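Local coordinates for protein Cfl (Pectobacterium brasiliense, PDB 7A9J) that is a coronafacic acid ligase of the ATP-dependent AMP-binding enzyme family and probably activates carboxylic acids such as coronafacic acid for amide or thioester formation, at residues Leu56-Ala61 and Gln169-Ser174; Ala67-Gly72 and Leu93-Val98; Ile438-Thr443 and Ser453-Val458; Ile468-Pro473 and Ile502-Ile507. The protein carries 1 engineered substitution. All coordinates share one frame; numbering follows the deposited sequence.

Contact 1 (Leu56-Ala61 and Gln169-Ser174); sequences LIQRIA and QPYDYS
Q58 lays its side chain along one face of the Y171 ring. The amide and ring planes are 17° apart, a stacked arrangement in which Q58 OE1 comes to 3.4 Å from Y171 CD2. Closer to the helix, Q58 CB makes a CH-pi contact, 3.8 Å from the ring centroid. With CG beside its own backbone N and the chain extended beyond it, Q58 can run over the ring instead of past it; a long side chain ending in a flat amide suits this place because methylene and amide alike can lie on an aromatic face. Y173 N lies over the centre of the opposite face.

P170 CA sits 3.9 Å above the plane of the R59 guanidinium, over its centre, while NH2 bonds to I167 O. The contact thus lays the loop that follows helix 163-166 against helix 50-66 at the surface of the large AMP-binding region.

Among the polar links, a water lies within hydrogen-bonding distance of both R59 O (3.0 Å) and Q169 O (2.6 Å), linking the two backbones. Farther on, D172 OD1 accepts from S174 N (3.0 Å) in an Asx turn and from S174 OG too. Y171 OH bonds to K94 NZ.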
loop_
_atom_site.group_PDB
_atom_site.type_symbol
_atom_site.label_atom_id
_atom_site.label_comp_id
_atom_site.label_asym_id
_atom_site.label_seq_id
_atom_site.Cartn_x
_atom_site.Cartn_y
_atom_site.Cartn_z
ATOM N N LEU A 56 -12.307 22.072 -12.364
ATOM C CA LEU A 56 -12.647 20.786 -12.993
ATOM C C LEU A 56 -13.569 19.945 -12.096
ATOM O O LEU A 56 -14.580 19.385 -12.557
ATOM C CB LEU A 56 -11.362 19.995 -13.291
ATOM C CG LEU A 56 -11.496 18.563 -13.825
ATOM C CD1 LEU A 56 -12.310 18.649 -15.135
ATOM C CD2 LEU A 56 -10.108 18.012 -14.097
ATOM N N ILE A 57 -13.256 19.904 -10.798
ATOM C CA ILE A 57 -14.088 19.189 -9.831
ATOM C C ILE A 57 -15.501 19.732 -9.851
ATOM O O ILE A 57 -16.489 18.972 -9.829
ATOM C CB ILE A 57 -13.492 19.325 -8.418
ATOM C CG1 ILE A 57 -12.275 18.438 -8.318
ATOM C CG2 ILE A 57 -14.527 18.850 -7.375
ATOM C CD1 ILE A 57 -11.311 18.886 -7.199
ATOM N N GLN A 58 -15.620 21.058 -9.876
ATOM C CA GLN A 58 -16.941 21.677 -9.907
ATOM C C GLN A 58 -17.708 21.307 -11.166
ATOM O O GLN A 58 -18.915 21.025 -11.075
ATOM C CB GLN A 58 -16.843 23.208 -9.755
ATOM C CG GLN A 58 -16.349 23.554 -8.331
ATOM C CD GLN A 58 -16.118 25.073 -8.173
ATOM O OE1 GLN A 58 -16.056 25.821 -9.145
ATOM N NE2 GLN A 58 -15.976 25.502 -6.943
ATOM N N ARG A 59 -17.043 21.330 -12.353
ATOM C CA ARG A 59 -17.726 20.958 -13.596
ATOM C C ARG A 59 -18.196 19.491 -13.551
ATOM O O ARG A 59 -19.339 19.187 -13.979
ATOM C CB ARG A 59 -16.824 21.195 -14.808
ATOM C CG ARG A 59 -16.670 22.670 -15.199
ATOM C CD ARG A 59 -16.080 22.805 -16.600
ATOM N NE ARG A 59 -16.265 24.193 -17.042
ATOM C CZ ARG A 59 -16.871 24.588 -18.149
ATOM N NH1 ARG A 59 -16.945 25.888 -18.399
ATOM N NH2 ARG A 59 -17.374 23.713 -19.017
ATOM N N ILE A 60 -17.359 18.603 -13.004
ATOM C CA ILE A 60 -17.747 17.194 -12.925
ATOM C C ILE A 60 -18.958 17.052 -12.013
ATOM O O ILE A 60 -19.959 16.418 -12.377
ATOM C CB ILE A 60 -16.587 16.293 -12.454
ATOM C CG1 ILE A 60 -15.401 16.300 -13.438
ATOM C CG2 ILE A 60 -17.119 14.835 -12.309
ATOM C CD1 ILE A 60 -14.037 15.872 -12.736
ATOM N N ALA A 61 -18.921 17.713 -10.853
ATOM C CA ALA A 61 -20.079 17.711 -9.959
ATOM C C ALA A 61 -21.345 18.178 -10.660
ATOM O O ALA A 61 -22.420 17.580 -10.482
ATOM C CB ALA A 61 -19.818 18.577 -8.730
ATOM N N GLN A 169 -20.880 21.442 -19.092
ATOM C CA GLN A 169 -21.656 22.597 -18.643
ATOM C C GLN A 169 -20.915 23.350 -17.552
ATOM O O GLN A 169 -20.289 22.739 -16.688
ATOM C CB GLN A 169 -23.028 22.176 -18.113
ATOM C CG GLN A 169 -23.951 21.657 -19.195
ATOM C CD GLN A 169 -24.251 22.703 -20.300
ATOM O OE1 GLN A 169 -23.713 22.624 -21.412
ATOM N NE2 GLN A 169 -25.128 23.670 -19.997
ATOM N N PRO A 170 -21.001 24.684 -17.517
ATOM C CA PRO A 170 -20.315 25.414 -16.454
ATOM C C PRO A 170 -20.912 25.025 -15.111
ATOM O O PRO A 170 -22.065 24.589 -15.023
ATOM C CB PRO A 170 -20.592 26.897 -16.781
ATOM C CG PRO A 170 -21.014 26.921 -18.171
ATOM C CD PRO A 170 -21.662 25.585 -18.473
ATOM N N TYR A 171 -20.117 25.227 -14.072
ATOM C CA TYR A 171 -20.557 25.012 -12.698
ATOM C C TYR A 171 -21.827 25.799 -12.422
ATOM O O TYR A 171 -21.960 26.974 -12.825
ATOM C CB TYR A 171 -19.456 25.450 -11.753
ATOM C CG TYR A 171 -19.732 25.296 -10.278
ATOM C CD1 TYR A 171 -20.268 24.113 -9.773
ATOM C CD2 TYR A 171 -19.420 26.325 -9.366
ATOM C CE1 TYR A 171 -20.508 23.936 -8.406
ATOM C CE2 TYR A 171 -19.662 26.164 -7.989
ATOM C CZ TYR A 171 -20.197 24.947 -7.523
ATOM O OH TYR A 171 -20.427 24.716 -6.192
ATOM N N ASP A 172 -22.788 25.148 -11.766
ATOM C CA ASP A 172 -24.110 25.764 -11.602
ATOM C C ASP A 172 -24.329 26.340 -10.215
ATOM O O ASP A 172 -25.435 26.818 -9.933
ATOM C CB ASP A 172 -25.237 24.778 -11.936
ATOM C CG ASP A 172 -25.325 23.592 -10.974
ATOM O OD1 ASP A 172 -24.615 23.530 -9.949
ATOM O OD2 ASP A 172 -26.131 22.688 -11.270
ATOM N N TYR A 173 -23.297 26.309 -9.364
ATOM C CA TYR A 173 -23.286 26.883 -8.012
ATOM C C TYR A 173 -24.361 26.289 -7.105
ATOM O O TYR A 173 -24.698 26.886 -6.079
ATOM C CB TYR A 173 -23.402 28.422 -8.049
ATOM C CG TYR A 173 -22.254 29.041 -8.812
ATOM C CD1 TYR A 173 -21.038 29.318 -8.185
ATOM C CD2 TYR A 173 -22.356 29.260 -10.179
ATOM C CE1 TYR A 173 -19.963 29.844 -8.909
ATOM C CE2 TYR A 173 -21.304 29.788 -10.904
ATOM C CZ TYR A 173 -20.112 30.070 -10.268
ATOM O OH TYR A 173 -19.086 30.596 -11.013
ATOM N N SER A 174 -24.890 25.111 -7.437
ATOM C CA SER A 174 -25.914 24.509 -6.595
ATOM C C SER A 174 -25.297 24.054 -5.274
ATOM O O SER A 174 -24.113 23.710 -5.199
ATOM C CB SER A 174 -26.583 23.325 -7.309
ATOM O OG SER A 174 -25.625 22.370 -7.745
HETATM O O HOH W 1 -20.419 20.097 -16.569
#

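Contact 2 (Ala67-Gly72 and Leu93-Val98); sequences ANIKKG and LKIGAV
G72 N gives its hydrogen to G96 O at 2.9 Å, a nearly straight bond (168° at the hydrogen) whose donor stands above the carbonyl plane. The same oxygen receives a CA-H...O contact from K71, with K71 CA 3.5 Å from G96 O. Positive phi favours glycine at both ends of the bond. At G72 a CB would also press on the preceding carbonyl O, and at G96 it would crowd K71 CG.

Both segments lie at helix ends: 67-72 follows helix 50-66, where N68, also at positive phi, is the C-prime residue of a Schellman motif, and 93-98 holds the end of helix 83-95. Each leads into a strand of the parallel five-stranded sheet, 74-78 and 98-101, so the contact ties together the approaches to two adjoining strands.

Apolar packing lies on the buried side, where I69 CG2 meets A97 CB at 4.2 Å and I95 CD1 at 4.3 Å. Branched I69 and I95 fill this layer, and the small side chain of A97 suits the close approach of the loop.

Of the lysines, K71 places CB 3.5 Å from I95 O, and its chain ends in a salt bridge with E182. K70 NZ reaches back to N68 OD1 at 2.8 Å.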
loop_
_atom_site.group_PDB
_atom_site.type_symbol
_atom_site.label_atom_id
_atom_site.label_comp_id
_atom_site.label_asym_id
_atom_site.label_seq_id
_atom_site.Cartn_x
_atom_site.Cartn_y
_atom_site.Cartn_z
ATOM N N ALA A 67 -26.934 14.780 -14.812
ATOM C CA ALA A 67 -27.253 13.433 -15.246
ATOM C C ALA A 67 -28.015 12.657 -14.193
ATOM O O ALA A 67 -28.087 11.433 -14.282
ATOM C CB ALA A 67 -25.977 12.676 -15.615
ATOM N N ASN A 68 -28.563 13.339 -13.188
ATOM C CA ASN A 68 -29.475 12.762 -12.211
ATOM C C ASN A 68 -28.755 11.874 -11.191
ATOM O O ASN A 68 -29.390 11.039 -10.532
ATOM C CB ASN A 68 -30.599 11.979 -12.898
ATOM C CG ASN A 68 -31.773 11.750 -11.989
ATOM O OD1 ASN A 68 -32.010 12.541 -11.072
ATOM N ND2 ASN A 68 -32.503 10.651 -12.205
ATOM N N ILE A 69 -27.441 12.020 -11.060
ATOM C CA ILE A 69 -26.712 11.429 -9.940
ATOM C C ILE A 69 -26.993 12.262 -8.692
ATOM O O ILE A 69 -27.029 13.504 -8.744
ATOM C CB ILE A 69 -25.213 11.344 -10.245
ATOM C CG1 ILE A 69 -25.009 10.471 -11.489
ATOM C CG2 ILE A 69 -24.490 10.700 -9.094
ATOM C CD1 ILE A 69 -25.814 9.168 -11.480
ATOM N N LYS A 70 -27.291 11.581 -7.590
ATOM C CA LYS A 70 -27.761 12.207 -6.361
ATOM C C LYS A 70 -26.884 11.726 -5.223
ATOM O O LYS A 70 -26.208 10.712 -5.352
ATOM C CB LYS A 70 -29.221 11.842 -6.042
ATOM C CG LYS A 70 -30.175 12.024 -7.215
ATOM C CD LYS A 70 -31.635 11.917 -6.785
ATOM C CE LYS A 70 -32.583 12.283 -7.938
ATOM N NZ LYS A 70 -32.300 13.642 -8.508
ATOM N N LYS A 71 -26.884 12.479 -4.120
ATOM C CA LYS A 71 -26.248 12.024 -2.882
ATOM C C LYS A 71 -26.697 10.600 -2.572
ATOM O O LYS A 71 -27.893 10.311 -2.604
ATOM C CB LYS A 71 -26.642 12.967 -1.732
ATOM C CG LYS A 71 -26.082 12.534 -0.386
ATOM C CD LYS A 71 -26.022 13.694 0.604
ATOM C CE LYS A 71 -27.336 13.900 1.265
ATOM N NZ LYS A 71 -27.188 14.590 2.596
ATOM N N GLY A 72 -25.737 9.709 -2.276
ATOM C CA GLY A 72 -26.012 8.321 -1.961
ATOM C C GLY A 72 -25.960 7.346 -3.130
ATOM O O GLY A 72 -25.871 6.131 -2.902
ATOM N N LEU A 93 -17.199 13.260 -3.661
ATOM C CA LEU A 93 -17.229 13.757 -2.284
ATOM C C LEU A 93 -18.051 15.028 -2.159
ATOM O O LEU A 93 -18.809 15.193 -1.190
ATOM C CB LEU A 93 -15.794 14.022 -1.812
ATOM C CG LEU A 93 -15.022 12.706 -1.497
ATOM C CD1 LEU A 93 -13.522 13.017 -1.356
ATOM C CD2 LEU A 93 -15.531 12.006 -0.264
ATOM N N LYS A 94 -17.874 15.964 -3.107
ATOM C CA LYS A 94 -18.582 17.226 -3.070
ATOM C C LYS A 94 -20.090 17.011 -3.041
ATOM O O LYS A 94 -20.809 17.699 -2.310
ATOM C CB LYS A 94 -18.188 18.056 -4.312
ATOM C CG LYS A 94 -18.905 19.386 -4.452
ATOM C CD LYS A 94 -18.314 20.194 -5.649
ATOM C CE LYS A 94 -19.261 21.355 -6.119
ATOM N NZ LYS A 94 -19.587 22.329 -5.031
ATOM N N ILE A 95 -20.593 16.067 -3.846
ATOM C CA ILE A 95 -22.019 15.896 -3.948
ATOM C C ILE A 95 -22.534 14.755 -3.117
ATOM O O ILE A 95 -23.779 14.572 -3.062
ATOM C CB ILE A 95 -22.481 15.726 -5.409
ATOM C CG1 ILE A 95 -22.021 14.387 -6.007
ATOM C CG2 ILE A 95 -22.047 16.939 -6.202
ATOM C CD1 ILE A 95 -22.704 14.178 -7.368
ATOM N N GLY A 96 -21.641 14.015 -2.426
ATOM C CA GLY A 96 -22.070 12.893 -1.621
ATOM C C GLY A 96 -22.355 11.650 -2.416
ATOM O O GLY A 96 -23.094 10.783 -1.940
ATOM N N ALA A 97 -21.853 11.565 -3.641
ATOM C CA ALA A 97 -21.918 10.302 -4.353
ATOM C C ALA A 97 -20.836 9.376 -3.821
ATOM O O ALA A 97 -19.707 9.794 -3.541
ATOM C CB ALA A 97 -21.762 10.501 -5.870
ATOM N N VAL A 98 -21.220 8.120 -3.646
ATOM C CA VAL A 98 -20.344 7.102 -3.068
ATOM C C VAL A 98 -19.437 6.560 -4.165
ATOM O O VAL A 98 -19.914 6.014 -5.165
ATOM C CB VAL A 98 -21.210 5.998 -2.456
ATOM C CG1 VAL A 98 -20.354 4.833 -1.898
ATOM C CG2 VAL A 98 -22.116 6.599 -1.403
#

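Contact 3 (Ile438-Thr443 and Ser453-Val458); sequences IEIENT and SVVFSV
I440 lays its CG2 methyl against V455 CG2, 3.7 Å away, and the two side chains cross at about a right angle. I440 CD1 also comes to 3.9 Å from V455 CG1, so both methyls of the valine are engaged; beta-branched residues suit such a seam because they present methyls close to the backbone.

E441 takes the polar part. Its CG stands beside its own backbone N (chi1 -70°) and the chain runs out extended, carrying OE2 to V455 N at 2.9 Å. The bond is almost straight (175° at the hydrogen), and OE2 is met on its anti side. On the way the aliphatic part of the side chain passes over the strand, with E441 CG 3.8 Å from V455 CG2. Glutamate fits here because it is long enough to span from helix to strand, and its second oxygen, OE1, is salt-bridged to R517, which would favour the charged form. Held at both oxygens, the carboxylate has little freedom to rotate.

S453 and V455 turn to the helix, while V454 and F456 face helix 517-522. The axes of 438-443 and 453-458 run roughly antiparallel (147°), and strand 450-460 lies at the sheet's edge: a helix-on-sheet layer of the small C-terminal domain of the AMP-binding enzymes.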
loop_
_atom_site.group_PDB
_atom_site.type_symbol
_atom_site.label_atom_id
_atom_site.label_comp_id
_atom_site.label_asym_id
_atom_site.label_seq_id
_atom_site.Cartn_x
_atom_site.Cartn_y
_atom_site.Cartn_z
ATOM N N ILE A 438 11.988 -14.672 11.183
ATOM C CA ILE A 438 12.415 -13.357 10.732
ATOM C C ILE A 438 13.548 -12.826 11.606
ATOM O O ILE A 438 14.472 -12.155 11.100
ATOM C CB ILE A 438 11.206 -12.403 10.662
ATOM C CG1 ILE A 438 11.605 -11.171 9.863
ATOM C CG2 ILE A 438 10.757 -11.896 12.024
ATOM C CD1 ILE A 438 10.467 -10.238 9.638
ATOM N N GLU A 439 13.541 -13.155 12.905
ATOM C CA GLU A 439 14.617 -12.691 13.773
ATOM C C GLU A 439 15.938 -13.406 13.451
ATOM O O GLU A 439 17.011 -12.780 13.428
ATOM C CB GLU A 439 14.210 -12.916 15.243
ATOM C CG GLU A 439 15.258 -12.566 16.291
ATOM C CD GLU A 439 15.108 -13.368 17.607
ATOM O OE1 GLU A 439 13.971 -13.677 18.033
ATOM O OE2 GLU A 439 16.145 -13.708 18.224
ATOM N N ILE A 440 15.880 -14.717 13.173
ATOM C CA ILE A 440 17.103 -15.441 12.843
ATOM C C ILE A 440 17.656 -14.975 11.507
ATOM O O ILE A 440 18.874 -14.807 11.354
ATOM C CB ILE A 440 16.854 -16.956 12.817
ATOM C CG1 ILE A 440 16.335 -17.437 14.164
ATOM C CG2 ILE A 440 18.164 -17.686 12.445
ATOM C CD1 ILE A 440 15.870 -18.873 14.128
ATOM N N GLU A 441 16.772 -14.815 10.510
ATOM C CA GLU A 441 17.177 -14.311 9.194
ATOM C C GLU A 441 17.868 -12.968 9.315
ATOM O O GLU A 441 18.893 -12.725 8.660
ATOM C CB GLU A 441 15.950 -14.183 8.276
ATOM C CG GLU A 441 15.341 -15.519 7.834
ATOM C CD GLU A 441 13.868 -15.415 7.439
ATOM O OE1 GLU A 441 13.351 -14.277 7.161
ATOM O OE2 GLU A 441 13.235 -16.472 7.336
ATOM N N ASN A 442 17.335 -12.081 10.160
ATOM C CA ASN A 442 17.947 -10.764 10.289
ATOM C C ASN A 442 19.371 -10.863 10.810
ATOM O O ASN A 442 20.251 -10.136 10.357
ATOM C CB ASN A 442 17.114 -9.857 11.193
ATOM C CG ASN A 442 17.752 -8.483 11.363
ATOM O OD1 ASN A 442 17.819 -7.685 10.416
ATOM N ND2 ASN A 442 18.246 -8.209 12.566
ATOM N N THR A 443 19.625 -11.788 11.732
ATOM C CA THR A 443 20.980 -11.983 12.233
ATOM C C THR A 443 21.894 -12.534 11.145
ATOM O O THR A 443 23.019 -12.064 10.968
ATOM C CB THR A 443 20.939 -12.932 13.435
ATOM O OG1 THR A 443 20.183 -12.310 14.479
ATOM C CG2 THR A 443 22.366 -13.223 13.928
ATOM N N SER A 453 18.954 -15.251 3.134
ATOM C CA SER A 453 18.705 -16.416 3.958
ATOM C C SER A 453 17.211 -16.517 4.195
ATOM O O SER A 453 16.518 -15.498 4.250
ATOM C CB SER A 453 19.466 -16.311 5.285
ATOM O OG SER A 453 19.028 -17.344 6.142
ATOM N N VAL A 454 16.711 -17.745 4.306
ATOM C CA VAL A 454 15.341 -17.999 4.733
ATOM C C VAL A 454 15.402 -19.122 5.774
ATOM O O VAL A 454 16.079 -20.140 5.552
ATOM C CB VAL A 454 14.426 -18.420 3.563
ATOM C CG1 VAL A 454 13.037 -18.749 4.072
ATOM C CG2 VAL A 454 14.296 -17.304 2.510
ATOM N N VAL A 455 14.706 -18.939 6.909
ATOM C CA VAL A 455 14.707 -19.918 8.007
ATOM C C VAL A 455 13.307 -20.511 8.137
ATOM O O VAL A 455 12.313 -19.791 8.043
ATOM C CB VAL A 455 15.178 -19.273 9.329
ATOM C CG1 VAL A 455 14.979 -20.217 10.537
ATOM C CG2 VAL A 455 16.626 -18.833 9.233
ATOM N N PHE A 456 13.219 -21.836 8.318
ATOM C CA PHE A 456 11.931 -22.498 8.463
ATOM C C PHE A 456 12.158 -23.771 9.279
ATOM O O PHE A 456 13.286 -24.106 9.640
ATOM C CB PHE A 456 11.306 -22.889 7.119
ATOM C CG PHE A 456 12.219 -23.751 6.221
ATOM C CD1 PHE A 456 13.117 -23.151 5.355
ATOM C CD2 PHE A 456 12.142 -25.178 6.225
ATOM C CE1 PHE A 456 13.945 -23.897 4.542
ATOM C CE2 PHE A 456 12.973 -25.947 5.354
ATOM C CZ PHE A 456 13.868 -25.312 4.536
ATOM N N SER A 457 11.083 -24.458 9.596
ATOM C CA SER A 457 11.278 -25.718 10.296
ATOM C C SER A 457 10.674 -26.873 9.516
ATOM O O SER A 457 9.837 -26.688 8.627
ATOM C CB SER A 457 10.678 -25.676 11.727
ATOM O OG SER A 457 9.250 -25.652 11.657
ATOM N N VAL A 458 11.128 -28.068 9.889
ATOM C CA VAL A 458 10.583 -29.317 9.372
ATOM C C VAL A 458 10.187 -30.165 10.560
ATOM O O VAL A 458 10.707 -29.996 11.677
ATOM C CB VAL A 458 11.583 -30.054 8.441
ATOM C CG1 VAL A 458 11.791 -29.127 7.189
ATOM C CG2 VAL A 458 12.907 -30.324 9.106
#

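Contact 4 (Ile468-Pro473 and Ile502-Ile507); sequences IALIQP and IFIKEI
F503 presents the edge of its ring to P473, whose CG lies near the ring plane 4.0 Å from F503 CD2; the two side chains cross at about a right angle. I471 CG2 approaches the same ring obliquely, also 4.0 Å from F503 CE2, its side chain alongside the phenylalanine and pointing the same way. The amide of Q472 is a second flat group: OE1 accepts from I507 N at 3.2 Å, somewhat bent (143° at the hydrogen). With CG anti to the backbone N (chi1 174°) and the rest extended, the glutamine spans to the turning chain and gives the backbone N-H of I507 a partner after regular pairing has ended.

That pairing is parallel. A469 O receives I502 N at 2.8 Å, I502 O receives I471 N, and I471 O receives I504 N at 3.0 Å. Strands 464-473 and 500-503 thereby belong to a beta-alpha-beta unit whose crossover contains helix 481-491, within the C-terminal domain.

On the sheet face opposite F503, L470 CD1 packs on I502 CG2; from the following loop, I504 CG2 comes to 3.5 Å from L470 CD1, and I507 slides past L470. I468 CG2 meets I502 CD1 at 3.6 Å. These aliphatic residues suit a largely buried layer, which helix 524-530 covers through Y524 and L527.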
loop_
_atom_site.group_PDB
_atom_site.type_symbol
_atom_site.label_atom_id
_atom_site.label_comp_id
_atom_site.label_asym_id
_atom_site.label_seq_id
_atom_site.Cartn_x
_atom_site.Cartn_y
_atom_site.Cartn_z
ATOM N N ILE A 468 15.793 -25.247 10.004
ATOM C CA ILE A 468 16.643 -25.300 8.820
ATOM C C ILE A 468 16.924 -23.870 8.371
ATOM O O ILE A 468 16.007 -23.032 8.341
ATOM C CB ILE A 468 15.937 -26.083 7.696
ATOM C CG1 ILE A 468 15.349 -27.406 8.234
ATOM C CG2 ILE A 468 16.863 -26.211 6.477
ATOM C CD1 ILE A 468 16.359 -28.404 8.848
ATOM N N ALA A 469 18.159 -23.592 7.975
ATOM C CA ALA A 469 18.467 -22.285 7.386
ATOM C C ALA A 469 18.875 -22.477 5.935
ATOM O O ALA A 469 19.848 -23.190 5.646
ATOM C CB ALA A 469 19.595 -21.583 8.154
ATOM N N LEU A 470 18.155 -21.830 5.032
ATOM C CA LEU A 470 18.621 -21.688 3.663
ATOM C C LEU A 470 19.556 -20.488 3.587
ATOM O O LEU A 470 19.179 -19.379 3.975
ATOM C CB LEU A 470 17.406 -21.550 2.744
ATOM C CG LEU A 470 17.415 -21.862 1.255
ATOM C CD1 LEU A 470 18.150 -23.160 1.013
ATOM C CD2 LEU A 470 15.953 -21.999 0.811
ATOM N N ILE A 471 20.785 -20.709 3.131
ATOM C CA ILE A 471 21.844 -19.696 3.141
ATOM C C ILE A 471 22.268 -19.423 1.703
ATOM O O ILE A 471 22.715 -20.343 1.003
ATOM C CB ILE A 471 23.069 -20.155 3.950
ATOM C CG1 ILE A 471 22.698 -20.514 5.391
ATOM C CG2 ILE A 471 24.187 -19.090 3.891
ATOM C CD1 ILE A 471 22.304 -19.342 6.223
ATOM N N GLN A 472 22.196 -18.160 1.281
ATOM C CA GLN A 472 22.676 -17.779 -0.046
ATOM C C GLN A 472 23.979 -17.020 0.104
ATOM O O GLN A 472 23.964 -15.872 0.579
ATOM C CB GLN A 472 21.646 -16.931 -0.795
ATOM C CG GLN A 472 22.138 -16.386 -2.136
ATOM C CD GLN A 472 21.067 -15.577 -2.850
ATOM O OE1 GLN A 472 19.934 -16.045 -3.052
ATOM N NE2 GLN A 472 21.414 -14.353 -3.225
ATOM N N PRO A 473 25.118 -17.619 -0.253
ATOM C CA PRO A 473 26.402 -16.942 -0.059
ATOM C C PRO A 473 26.509 -15.678 -0.895
ATOM O O PRO A 473 25.989 -15.593 -2.014
ATOM C CB PRO A 473 27.427 -17.998 -0.495
ATOM C CG PRO A 473 26.714 -19.296 -0.281
ATOM C CD PRO A 473 25.300 -19.012 -0.690
ATOM N N ILE A 502 21.487 -25.166 4.491
ATOM C CA ILE A 502 21.388 -25.545 3.088
ATOM C C ILE A 502 21.939 -24.387 2.270
ATOM O O ILE A 502 21.333 -23.313 2.216
ATOM C CB ILE A 502 19.948 -25.885 2.688
ATOM C CG1 ILE A 502 19.433 -27.069 3.523
ATOM C CG2 ILE A 502 19.880 -26.279 1.200
ATOM C CD1 ILE A 502 17.983 -27.459 3.256
ATOM N N PHE A 503 23.098 -24.581 1.655
ATOM C CA PHE A 503 23.703 -23.535 0.843
ATOM C C PHE A 503 23.154 -23.649 -0.568
ATOM O O PHE A 503 23.269 -24.705 -1.200
ATOM C CB PHE A 503 25.232 -23.635 0.827
ATOM C CG PHE A 503 25.864 -23.406 2.162
ATOM C CD1 PHE A 503 25.922 -24.431 3.099
ATOM C CD2 PHE A 503 26.389 -22.172 2.492
ATOM C CE1 PHE A 503 26.494 -24.224 4.342
ATOM C CE2 PHE A 503 26.973 -21.961 3.727
ATOM C CZ PHE A 503 27.025 -22.992 4.656
ATOM N N ILE A 504 22.580 -22.559 -1.065
ATOM C CA ILE A 504 22.062 -22.485 -2.422
ATOM C C ILE A 504 22.315 -21.066 -2.916
ATOM O O ILE A 504 22.104 -20.103 -2.172
ATOM C CB ILE A 504 20.566 -22.867 -2.468
ATOM C CG1 ILE A 504 20.113 -23.125 -3.899
ATOM C CG2 ILE A 504 19.702 -21.808 -1.825
ATOM C CD1 ILE A 504 18.694 -23.634 -3.993
ATOM N N LYS A 505 22.826 -20.914 -4.132
ATOM C CA LYS A 505 23.217 -19.561 -4.515
ATOM C C LYS A 505 22.097 -18.790 -5.191
ATOM O O LYS A 505 22.306 -17.644 -5.593
ATOM C CB LYS A 505 24.485 -19.586 -5.369
ATOM C CG LYS A 505 25.701 -19.889 -4.494
ATOM C CD LYS A 505 27.045 -19.642 -5.147
ATOM C CE LYS A 505 28.142 -19.992 -4.153
ATOM N NZ LYS A 505 27.778 -21.229 -3.381
ATOM N N GLU A 506 20.903 -19.367 -5.259
ATOM C CA GLU A 506 19.704 -18.621 -5.619
ATOM C C GLU A 506 18.545 -19.178 -4.809
ATOM O O GLU A 506 18.228 -20.365 -4.923
ATOM C CB GLU A 506 19.419 -18.727 -7.110
ATOM C CG GLU A 506 18.194 -17.986 -7.551
ATOM C CD GLU A 506 17.882 -18.231 -9.010
ATOM O OE1 GLU A 506 18.421 -19.209 -9.578
ATOM O OE2 GLU A 506 17.103 -17.444 -9.591
ATOM N N ILE A 507 17.920 -18.340 -3.990
ATOM C CA ILE A 507 16.783 -18.797 -3.197
ATOM C C ILE A 507 15.520 -18.664 -4.038
ATOM O O ILE A 507 15.272 -17.594 -4.600
ATOM C CB ILE A 507 16.684 -18.016 -1.877
ATOM C CG1 ILE A 507 17.817 -18.438 -0.949
ATOM C CG2 ILE A 507 15.305 -18.208 -1.224
ATOM C CD1 ILE A 507 17.864 -17.668 0.342
#

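The contacts form two pairs at opposite ends of the molecule. Contacts 1 and 2 lie in the large AMP-binding region, their centres about 13 Å apart; contact 2 is nested within the chain loop closed by contact 1, and they meet where A61 packs on I95 and Y171 OH reaches K94 NZ. Contacts 3 and 4 follow in series in the C-terminal domain, their centres about 11 Å apart, and share a mixed sheet in which neighbouring strands 450-460 and 464-473 pair through V454 O and L470 N. Contacts 1 and 4 are about 61 Å apart between centres. Each pair thus lies within one region, and none of the four contacts spans the two, consistent with a family whose small C-terminal domain moves relative to the large one during the reaction.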